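Local coordinates for DCN1-like protein 3 (Homo sapiens, PDB 4GBA) that promotes cullin neddylation, passing NEDD8 from N-terminally acetylated NEDD8-conjugating E2 enzymes to cullin–RBX complexes, at residues 51-56 with 61-66; 94-99 with 127-132; 47-52 with 100-105. All blocks are in the same frame, centred on the assembly; numbering follows the deposited sequence.

The three contacts lie in the EF-hand-like helix pairs of the DCUN1 domain. Interactions 2 and 3 share helix 93-107, which meets the end of helix 119-129 in one and helix 42-50 in the other. Interaction 2 is fully buried and apolar, within one helix pair. Interaction 3, one turn further along the shared helix, is only partly buried; a single phenylalanine carries it, and A48 there also packs on a modified side chain of the bound peptide. Interaction 1 starts from the chain shared with interaction 3, F51 and Q52, and closes the neighbouring helix-loop-helix. It is largely buried, with Q52 at its exposed margin, and it alone brings a carboxylate against the backbone.

Interaction 1: residues 51-56 with 61-66; sequences FQAATM and RKEFFD
F51 and E63 bring the two backbones closest, with F51 CA 5.1 Å from E63 CA, where the chain leaves helix 42-50 and comes back as the first turn of helix 61-71. The helix end is finished by a Schellman motif: Q52 has positive phi, and residues 53-56 then run on without regular structure. E63 points into this bend. Its CB lies 3.4 Å from F51 O, and the extended chain beyond CG carries the carboxylate to A53, E63 OE1 sitting 4.0 Å from A53 CB. This helix-loop-helix, with short strand 59-60 in the connection, is EF-hand-like. E63 OE1 accepts from the backbone N of T60, just ahead of the helix. E63 OE2 meets A53 O at 3.5 Å, two acceptors, close without a hydrogen bond. On the buried side, the side chains of F51 and F64 lie alongside each other, but their rings meet obliquely, F51 CE2 3.9 Å from F64 CD1 and the planes at 79°. F64 CG is anti to the backbone N (chi1 -168°), which sets its ring beside F51 and against F12 of helix 7-13. F59 meets F51 edge-to-face and also touches F64.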
loop_
_atom_site.group_PDB
_atom_site.type_symbol
_atom_site.label_atom_id
_atom_site.label_comp_id
_atom_site.label_asym_id
_atom_site.label_seq_id
_atom_site.Cartn_x
_atom_site.Cartn_y
_atom_site.Cartn_z
ATOM N N PHE A 51 5.961 11.152 0.810
ATOM C CA PHE A 51 5.467 12.243 1.655
ATOM C C PHE A 51 5.276 11.784 3.094
ATOM O O PHE A 51 4.916 12.578 3.966
ATOM C CB PHE A 51 4.139 12.801 1.128
ATOM C CG PHE A 51 4.251 13.509 -0.202
ATOM C CD1 PHE A 51 5.450 13.531 -0.902
ATOM C CD2 PHE A 51 3.159 14.158 -0.741
ATOM C CE1 PHE A 51 5.553 14.178 -2.119
ATOM C CE2 PHE A 51 3.251 14.812 -1.955
ATOM C CZ PHE A 51 4.454 14.823 -2.644
ATOM N N GLN A 52 5.490 10.489 3.329
ATOM C CA GLN A 52 5.322 9.904 4.662
ATOM C C GLN A 52 3.950 10.222 5.263
ATOM O O GLN A 52 3.865 10.698 6.402
ATOM C CB GLN A 52 6.404 10.428 5.613
ATOM C CG GLN A 52 7.828 10.286 5.112
ATOM C CD GLN A 52 8.833 10.564 6.213
ATOM O OE1 GLN A 52 9.478 11.616 6.239
ATOM N NE2 GLN A 52 8.953 9.627 7.147
ATOM N N ALA A 53 2.887 9.974 4.503
ATOM C CA ALA A 53 1.543 10.308 4.953
ATOM C C ALA A 53 0.994 9.350 6.044
ATOM O O ALA A 53 0.735 9.753 7.193
ATOM C CB ALA A 53 0.608 10.369 3.771
ATOM N N ALA A 54 0.810 8.090 5.675
ATOM C CA ALA A 54 0.241 7.073 6.577
ATOM C C ALA A 54 -1.256 7.252 6.944
ATOM O O ALA A 54 -1.884 6.327 7.485
ATOM C CB ALA A 54 1.113 6.900 7.839
ATOM N N THR A 55 -1.816 8.431 6.666
ATOM C CA THR A 55 -3.272 8.614 6.695
ATOM C C THR A 55 -3.825 8.714 5.272
ATOM O O THR A 55 -3.596 9.717 4.595
ATOM C CB THR A 55 -3.658 9.911 7.405
ATOM O OG1 THR A 55 -2.818 10.100 8.545
ATOM C CG2 THR A 55 -5.133 9.887 7.819
ATOM N N MET A 56 -4.548 7.692 4.820
ATOM C CA MET A 56 -5.070 7.688 3.455
ATOM C C MET A 56 -5.931 8.893 3.150
ATOM O O MET A 56 -6.782 9.261 3.960
ATOM C CB MET A 56 -5.897 6.443 3.178
ATOM C CG MET A 56 -5.112 5.355 2.541
ATOM S SD MET A 56 -6.201 4.031 2.058
ATOM C CE MET A 56 -5.007 2.711 1.783
ATOM N N ARG A 61 -0.110 19.896 5.553
ATOM C CA ARG A 61 0.831 20.884 5.036
ATOM C C ARG A 61 2.292 20.421 5.128
ATOM O O ARG A 61 3.031 20.528 4.155
ATOM C CB ARG A 61 0.657 22.218 5.753
ATOM C CG ARG A 61 1.731 23.226 5.402
ATOM C CD ARG A 61 1.473 24.584 6.033
ATOM N NE ARG A 61 2.122 25.640 5.264
ATOM C CZ ARG A 61 1.499 26.404 4.368
ATOM N NH1 ARG A 61 0.196 26.254 4.138
ATOM N NH2 ARG A 61 2.180 27.333 3.710
ATOM N N LYS A 62 2.708 19.900 6.284
ATOM C CA LYS A 62 4.088 19.465 6.471
ATOM C C LYS A 62 4.500 18.281 5.598
ATOM O O LYS A 62 5.624 18.234 5.085
ATOM C CB LYS A 62 4.368 19.119 7.938
ATOM C CG LYS A 62 5.852 18.851 8.199
ATOM C CD LYS A 62 6.118 18.357 9.608
ATOM C CE LYS A 62 7.575 17.938 9.767
ATOM N NZ LYS A 62 8.512 19.070 9.469
ATOM N N GLU A 63 3.607 17.308 5.459
ATOM C CA GLU A 63 3.865 16.145 4.606
ATOM C C GLU A 63 4.052 16.593 3.159
ATOM O O GLU A 63 4.993 16.185 2.474
ATOM C CB GLU A 63 2.715 15.125 4.714
ATOM C CG GLU A 63 2.657 14.404 6.065
ATOM C CD GLU A 63 1.286 13.782 6.385
ATOM O OE1 GLU A 63 0.332 13.899 5.577
ATOM O OE2 GLU A 63 1.163 13.167 7.466
ATOM N N PHE A 64 3.152 17.453 2.706
ATOM C CA PHE A 64 3.183 17.917 1.338
ATOM C C PHE A 64 4.475 18.709 1.072
ATOM O O PHE A 64 5.203 18.443 0.106
ATOM C CB PHE A 64 1.929 18.742 1.028
ATOM C CG PHE A 64 1.748 19.021 -0.428
ATOM C CD1 PHE A 64 1.163 18.076 -1.260
ATOM C CD2 PHE A 64 2.186 20.223 -0.980
ATOM C CE1 PHE A 64 1.001 18.329 -2.622
ATOM C CE2 PHE A 64 2.025 20.483 -2.336
ATOM C CZ PHE A 64 1.426 19.529 -3.155
ATOM N N PHE A 65 4.771 19.669 1.938
ATOM C CA PHE A 65 5.995 20.450 1.791
ATOM C C PHE A 65 7.276 19.623 1.921
ATOM O O PHE A 65 8.175 19.735 1.087
ATOM C CB PHE A 65 6.005 21.622 2.772
ATOM C CG PHE A 65 5.270 22.824 2.266
ATOM C CD1 PHE A 65 5.966 23.960 1.864
ATOM C CD2 PHE A 65 3.885 22.811 2.159
ATOM C CE1 PHE A 65 5.287 25.071 1.386
ATOM C CE2 PHE A 65 3.203 23.916 1.677
ATOM C CZ PHE A 65 3.901 25.047 1.291
ATOM N N ASP A 66 7.361 18.801 2.963
ATOM C CA ASP A 66 8.529 17.941 3.155
ATOM C C ASP A 66 8.675 16.937 2.024
ATOM O O ASP A 66 9.790 16.602 1.638
ATOM C CB ASP A 66 8.428 17.165 4.471
ATOM C CG ASP A 66 8.836 17.982 5.680
ATOM O OD1 ASP A 66 9.145 19.184 5.539
ATOM O OD2 ASP A 66 8.831 17.408 6.787
#

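Interaction 2: residues 94-99 with 127-132; sequences DKFKDL and KLVFTQ
F96 and V129 make the tightest approach, a carbon-to-carbonyl one: the ring edge of F96 is presented to the C-terminal end of helix 119-129, and F96 CE1 reaches within 3.2 Å of V129 O, which lies in the plane of the ring. With its CG swung opposite the main-chain nitrogen (chi1 -180°), F96 carries its ring across to the neighbouring helix although CB itself sets off to one side. The aliphatic contacts gather on one methyl, V129 CG2, 4.0 Å from L99 CG and 4.1 Å from F96 CE1. L99 and V129 run antiparallel alongside one another, while F96 comes in roughly perpendicular to V129. The aromatic contact is oblique: F96 CZ lies 3.8 Å from F130 CE1, the ring centroids are 5.8 Å apart and the planes make 41°. F130 points away from helix 93-107 at its CB, yet its ring swings back to meet F96, and L164 of helix 157-169 touches both phenylalanines. Among the polar bonds, L128 O accepts from both the backbone N and OG1 of T131 near the end of the helix. The first and second helices of an EF-hand-like pair, 93-107 and 119-129, are thus packed together in the cullin-binding part of the DCUN1 domain.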
loop_
_atom_site.group_PDB
_atom_site.type_symbol
_atom_site.label_atom_id
_atom_site.label_comp_id
_atom_site.label_asym_id
_atom_site.label_seq_id
_atom_site.Cartn_x
_atom_site.Cartn_y
_atom_site.Cartn_z
ATOM N N ASP A 94 16.285 -2.369 -0.069
ATOM C CA ASP A 94 16.053 -1.700 1.202
ATOM C C ASP A 94 14.917 -0.679 1.147
ATOM O O ASP A 94 14.146 -0.550 2.100
ATOM C CB ASP A 94 17.347 -1.074 1.738
ATOM C CG ASP A 94 18.264 -2.105 2.405
ATOM O OD1 ASP A 94 19.502 -2.018 2.211
ATOM O OD2 ASP A 94 17.748 -3.002 3.127
ATOM N N LYS A 95 14.810 0.039 0.035
ATOM C CA LYS A 95 13.686 0.945 -0.175
ATOM C C LYS A 95 12.373 0.163 -0.180
ATOM O O LYS A 95 11.385 0.585 0.424
ATOM C CB LYS A 95 13.837 1.702 -1.496
ATOM C CG LYS A 95 15.055 2.622 -1.551
ATOM C CD LYS A 95 15.012 3.648 -0.434
ATOM C CE LYS A 95 16.156 4.663 -0.536
ATOM N NZ LYS A 95 15.835 5.813 -1.431
ATOM N N PHE A 96 12.358 -0.974 -0.866
ATOM C CA PHE A 96 11.137 -1.736 -0.947
ATOM C C PHE A 96 10.675 -2.200 0.427
ATOM O O PHE A 96 9.495 -2.111 0.754
ATOM C CB PHE A 96 11.246 -2.932 -1.880
ATOM C CG PHE A 96 9.970 -3.708 -1.963
ATOM C CD1 PHE A 96 8.905 -3.235 -2.728
ATOM C CD2 PHE A 96 9.798 -4.877 -1.225
ATOM C CE1 PHE A 96 7.698 -3.941 -2.787
ATOM C CE2 PHE A 96 8.594 -5.594 -1.278
ATOM C CZ PHE A 96 7.544 -5.123 -2.055
ATOM N N LYS A 97 11.601 -2.699 1.234
ATOM C CA LYS A 97 11.251 -3.122 2.586
ATOM C C LYS A 97 10.623 -1.964 3.332
ATOM O O LYS A 97 9.667 -2.153 4.079
ATOM C CB LYS A 97 12.475 -3.653 3.352
ATOM C CG LYS A 97 12.804 -5.108 3.030
ATOM C CD LYS A 97 14.225 -5.492 3.436
ATOM C CE LYS A 97 14.329 -5.828 4.918
ATOM N NZ LYS A 97 15.712 -6.268 5.279
ATOM N N ASP A 98 11.162 -0.765 3.125
ATOM C CA ASP A 98 10.638 0.415 3.807
ATOM C C ASP A 98 9.242 0.783 3.291
ATOM O O ASP A 98 8.347 1.093 4.076
ATOM C CB ASP A 98 11.592 1.609 3.685
ATOM C CG ASP A 98 11.119 2.817 4.489
ATOM O OD1 ASP A 98 11.324 2.828 5.726
ATOM O OD2 ASP A 98 10.538 3.755 3.894
ATOM N N LEU A 99 9.072 0.748 1.972
ATOM C CA LEU A 99 7.790 1.019 1.355
ATOM C C LEU A 99 6.749 0.010 1.839
ATOM O O LEU A 99 5.608 0.372 2.166
ATOM C CB LEU A 99 7.920 0.952 -0.166
ATOM C CG LEU A 99 6.601 0.773 -0.913
ATOM C CD1 LEU A 99 5.763 2.041 -0.834
ATOM C CD2 LEU A 99 6.877 0.375 -2.344
ATOM N N LYS A 127 -1.646 -6.370 -3.336
ATOM C CA LYS A 127 -1.595 -6.312 -4.796
ATOM C C LYS A 127 -0.829 -5.071 -5.268
ATOM O O LYS A 127 0.050 -5.150 -6.119
ATOM C CB LYS A 127 -3.017 -6.260 -5.339
ATOM C CG LYS A 127 -3.175 -6.643 -6.798
ATOM C CD LYS A 127 -4.666 -6.798 -7.167
ATOM C CE LYS A 127 -5.437 -7.587 -6.082
ATOM N NZ LYS A 127 -6.899 -7.844 -6.379
ATOM N N LEU A 128 -1.183 -3.921 -4.708
ATOM C CA LEU A 128 -0.542 -2.668 -5.056
ATOM C C LEU A 128 0.976 -2.645 -4.747
ATOM O O LEU A 128 1.792 -2.309 -5.617
ATOM C CB LEU A 128 -1.255 -1.492 -4.373
ATOM C CG LEU A 128 -1.002 -0.129 -5.028
ATOM C CD1 LEU A 128 -1.377 -0.193 -6.504
ATOM C CD2 LEU A 128 -1.762 0.973 -4.319
ATOM N N VAL A 129 1.356 -3.006 -3.526
ATOM C CA VAL A 129 2.755 -2.886 -3.116
ATOM C C VAL A 129 3.702 -3.790 -3.933
ATOM O O VAL A 129 4.862 -3.432 -4.183
ATOM C CB VAL A 129 2.930 -3.066 -1.571
ATOM C CG1 VAL A 129 2.759 -4.521 -1.154
ATOM C CG2 VAL A 129 4.280 -2.517 -1.110
ATOM N N PHE A 130 3.200 -4.938 -4.379
ATOM C CA PHE A 130 4.015 -5.876 -5.151
ATOM C C PHE A 130 3.980 -5.614 -6.660
ATOM O O PHE A 130 4.489 -6.416 -7.443
ATOM C CB PHE A 130 3.601 -7.331 -4.866
ATOM C CG PHE A 130 4.108 -7.866 -3.543
ATOM C CD1 PHE A 130 5.475 -8.040 -3.323
ATOM C CD2 PHE A 130 3.223 -8.206 -2.525
ATOM C CE1 PHE A 130 5.947 -8.530 -2.120
ATOM C CE2 PHE A 130 3.696 -8.702 -1.308
ATOM C CZ PHE A 130 5.056 -8.866 -1.106
ATOM N N THR A 131 3.386 -4.492 -7.061
ATOM C CA THR A 131 3.231 -4.132 -8.477
ATOM C C THR A 131 4.452 -4.449 -9.367
ATOM O O THR A 131 4.303 -5.081 -10.407
ATOM C CB THR A 131 2.808 -2.635 -8.640
ATOM O OG1 THR A 131 1.482 -2.446 -8.119
ATOM C CG2 THR A 131 2.828 -2.222 -10.084
ATOM N N GLN A 132 5.651 -4.033 -8.966
ATOM C CA GLN A 132 6.830 -4.232 -9.818
ATOM C C GLN A 132 7.468 -5.612 -9.679
ATOM O O GLN A 132 8.310 -5.998 -10.480
ATOM C CB GLN A 132 7.891 -3.150 -9.570
ATOM C CG GLN A 132 7.339 -1.729 -9.648
ATOM C CD GLN A 132 8.421 -0.675 -9.840
ATOM O OE1 GLN A 132 8.706 -0.272 -10.966
ATOM N NE2 GLN A 132 9.006 -0.207 -8.744
#

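Interaction 3: residues 47-52 with 100-105; sequences LAWKFQ and YRFTFQ
F102 lays one face of its ring against the backbone of W49, joining helix 93-107 to helix 42-50 and so one EF-hand-like helix pair of the DCUN1 domain to the next. W49 CA stands 3.7 Å from the centroid of the F102 ring and 20° off the ring normal, a CH-pi contact. F102 (chi1 165°) extends away from its own amide and sends the ring straight toward the facing helix. There the far end of the ring reaches A48, F102 CZ lying 3.3 Å from A48 O and 4.0 Å from A48 CB. The indole flanks the base of the phenyl: the two side chains cross obliquely, the five-membered ring and the phenyl inclined at 52°, with W49 CD1 3.8 Å from F102 CB. Where helix 42-50 has ended, the carbonyl carbon of Q52 borders the ring at CE1. An alanine in place of F102 is likely to open a gap between the helices, leaving W49 CA and A48 without the ring that fills it. Beyond the phenyl, F106 meets F102 at a shallow angle and also touches A48. Next to CD1, W49 NE1 is hydrogen-bonded to D98 OD2 of helix 93-107.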
loop_
_atom_site.group_PDB
_atom_site.type_symbol
_atom_site.label_atom_id
_atom_site.label_comp_id
_atom_site.label_asym_id
_atom_site.label_seq_id
_atom_site.Cartn_x
_atom_site.Cartn_y
_atom_site.Cartn_z
ATOM N N LEU A 47 4.043 8.081 -3.947
ATOM C CA LEU A 47 3.947 9.472 -3.517
ATOM C C LEU A 47 3.648 9.568 -2.028
ATOM O O LEU A 47 4.354 10.260 -1.303
ATOM C CB LEU A 47 2.857 10.191 -4.314
ATOM C CG LEU A 47 3.092 11.606 -4.835
ATOM C CD1 LEU A 47 4.527 11.789 -5.379
ATOM C CD2 LEU A 47 2.036 11.963 -5.908
ATOM N N ALA A 48 2.598 8.880 -1.574
ATOM C CA ALA A 48 2.230 8.869 -0.162
ATOM C C ALA A 48 3.409 8.379 0.690
ATOM O O ALA A 48 3.671 8.905 1.769
ATOM C CB ALA A 48 0.984 7.983 0.073
ATOM N N TRP A 49 4.104 7.359 0.194
ATOM C CA TRP A 49 5.303 6.852 0.841
ATOM C C TRP A 49 6.362 7.967 0.987
ATOM O O TRP A 49 6.772 8.296 2.100
ATOM C CB TRP A 49 5.834 5.643 0.055
ATOM C CG TRP A 49 7.220 5.148 0.467
ATOM C CD1 TRP A 49 7.637 4.817 1.724
ATOM C CD2 TRP A 49 8.338 4.898 -0.405
ATOM N NE1 TRP A 49 8.940 4.376 1.694
ATOM C CE2 TRP A 49 9.397 4.421 0.404
ATOM C CE3 TRP A 49 8.546 5.037 -1.787
ATOM C CZ2 TRP A 49 10.652 4.084 -0.125
ATOM C CZ3 TRP A 49 9.793 4.702 -2.315
ATOM C CH2 TRP A 49 10.831 4.232 -1.481
ATOM N N LYS A 50 6.768 8.554 -0.140
ATOM C CA LYS A 50 7.691 9.699 -0.165
ATOM C C LYS A 50 7.267 10.873 0.737
ATOM O O LYS A 50 8.112 11.524 1.351
ATOM C CB LYS A 50 7.868 10.194 -1.602
ATOM C CG LYS A 50 9.247 10.024 -2.124
ATOM C CD LYS A 50 9.712 8.609 -1.966
ATOM C CE LYS A 50 11.186 8.506 -2.324
ATOM N NZ LYS A 50 11.940 9.544 -1.599
ATOM N N PHE A 51 5.961 11.152 0.810
ATOM C CA PHE A 51 5.467 12.243 1.655
ATOM C C PHE A 51 5.276 11.784 3.094
ATOM O O PHE A 51 4.916 12.578 3.966
ATOM C CB PHE A 51 4.139 12.801 1.128
ATOM C CG PHE A 51 4.251 13.509 -0.202
ATOM C CD1 PHE A 51 5.450 13.531 -0.902
ATOM C CD2 PHE A 51 3.159 14.158 -0.741
ATOM C CE1 PHE A 51 5.553 14.178 -2.119
ATOM C CE2 PHE A 51 3.251 14.812 -1.955
ATOM C CZ PHE A 51 4.454 14.823 -2.644
ATOM N N GLN A 52 5.490 10.489 3.329
ATOM C CA GLN A 52 5.322 9.904 4.662
ATOM C C GLN A 52 3.950 10.222 5.263
ATOM O O GLN A 52 3.865 10.698 6.402
ATOM C CB GLN A 52 6.404 10.428 5.613
ATOM C CG GLN A 52 7.828 10.286 5.112
ATOM C CD GLN A 52 8.833 10.564 6.213
ATOM O OE1 GLN A 52 9.478 11.616 6.239
ATOM N NE2 GLN A 52 8.953 9.627 7.147
ATOM N N TYR A 100 7.163 -1.258 1.885
ATOM C CA TYR A 100 6.347 -2.347 2.424
ATOM C C TYR A 100 5.900 -2.136 3.887
ATOM O O TYR A 100 4.733 -2.379 4.218
ATOM C CB TYR A 100 7.063 -3.692 2.251
ATOM C CG TYR A 100 6.200 -4.893 2.587
ATOM C CD1 TYR A 100 5.326 -5.432 1.646
ATOM C CD2 TYR A 100 6.257 -5.491 3.844
ATOM C CE1 TYR A 100 4.527 -6.525 1.943
ATOM C CE2 TYR A 100 5.456 -6.598 4.157
ATOM C CZ TYR A 100 4.596 -7.107 3.202
ATOM O OH TYR A 100 3.800 -8.196 3.504
ATOM N N ARG A 101 6.802 -1.682 4.758
ATOM C CA ARG A 101 6.417 -1.393 6.143
ATOM C C ARG A 101 5.460 -0.200 6.230
ATOM O O ARG A 101 4.489 -0.235 6.992
ATOM C CB ARG A 101 7.644 -1.158 7.041
ATOM C CG ARG A 101 8.751 -2.199 6.867
ATOM C CD ARG A 101 9.954 -1.973 7.822
ATOM N NE ARG A 101 9.998 -3.010 8.859
ATOM C CZ ARG A 101 11.108 -3.500 9.413
ATOM N NH1 ARG A 101 12.306 -3.053 9.036
ATOM N NH2 ARG A 101 11.012 -4.454 10.344
ATOM N N PHE A 102 5.755 0.857 5.464
ATOM C CA PHE A 102 4.903 2.044 5.353
ATOM C C PHE A 102 3.489 1.685 4.867
ATOM O O PHE A 102 2.506 2.263 5.324
ATOM C CB PHE A 102 5.516 3.091 4.388
ATOM C CG PHE A 102 4.536 4.163 3.964
ATOM C CD1 PHE A 102 4.322 5.285 4.758
ATOM C CD2 PHE A 102 3.790 4.024 2.796
ATOM C CE1 PHE A 102 3.408 6.258 4.387
ATOM C CE2 PHE A 102 2.872 4.995 2.423
ATOM C CZ PHE A 102 2.683 6.113 3.223
ATOM N N THR A 103 3.395 0.751 3.930
ATOM C CA THR A 103 2.110 0.426 3.313
ATOM C C THR A 103 1.100 -0.109 4.349
ATOM O O THR A 103 -0.100 0.144 4.238
ATOM C CB THR A 103 2.285 -0.544 2.111
ATOM O OG1 THR A 103 3.109 0.077 1.109
ATOM C CG2 THR A 103 0.934 -0.923 1.496
ATOM N N PHE A 104 1.593 -0.816 5.370
ATOM C CA PHE A 104 0.712 -1.316 6.411
ATOM C C PHE A 104 0.118 -0.153 7.209
ATOM O O PHE A 104 -1.104 -0.073 7.400
ATOM C CB PHE A 104 1.417 -2.308 7.344
ATOM C CG PHE A 104 0.534 -2.790 8.458
ATOM C CD1 PHE A 104 -0.244 -3.927 8.308
ATOM C CD2 PHE A 104 0.426 -2.068 9.632
ATOM C CE1 PHE A 104 -1.089 -4.346 9.327
ATOM C CE2 PHE A 104 -0.433 -2.489 10.652
ATOM C CZ PHE A 104 -1.179 -3.622 10.498
ATOM N N GLN A 105 0.997 0.742 7.656
ATOM C CA GLN A 105 0.628 1.927 8.433
ATOM C C GLN A 105 -0.328 2.846 7.660
ATOM O O GLN A 105 -1.254 3.447 8.223
ATOM C CB GLN A 105 1.903 2.705 8.814
ATOM C CG GLN A 105 1.722 3.642 10.000
ATOM C CD GLN A 105 1.121 2.928 11.223
ATOM O OE1 GLN A 105 1.474 1.781 11.529
ATOM N NE2 GLN A 105 0.196 3.603 11.910
#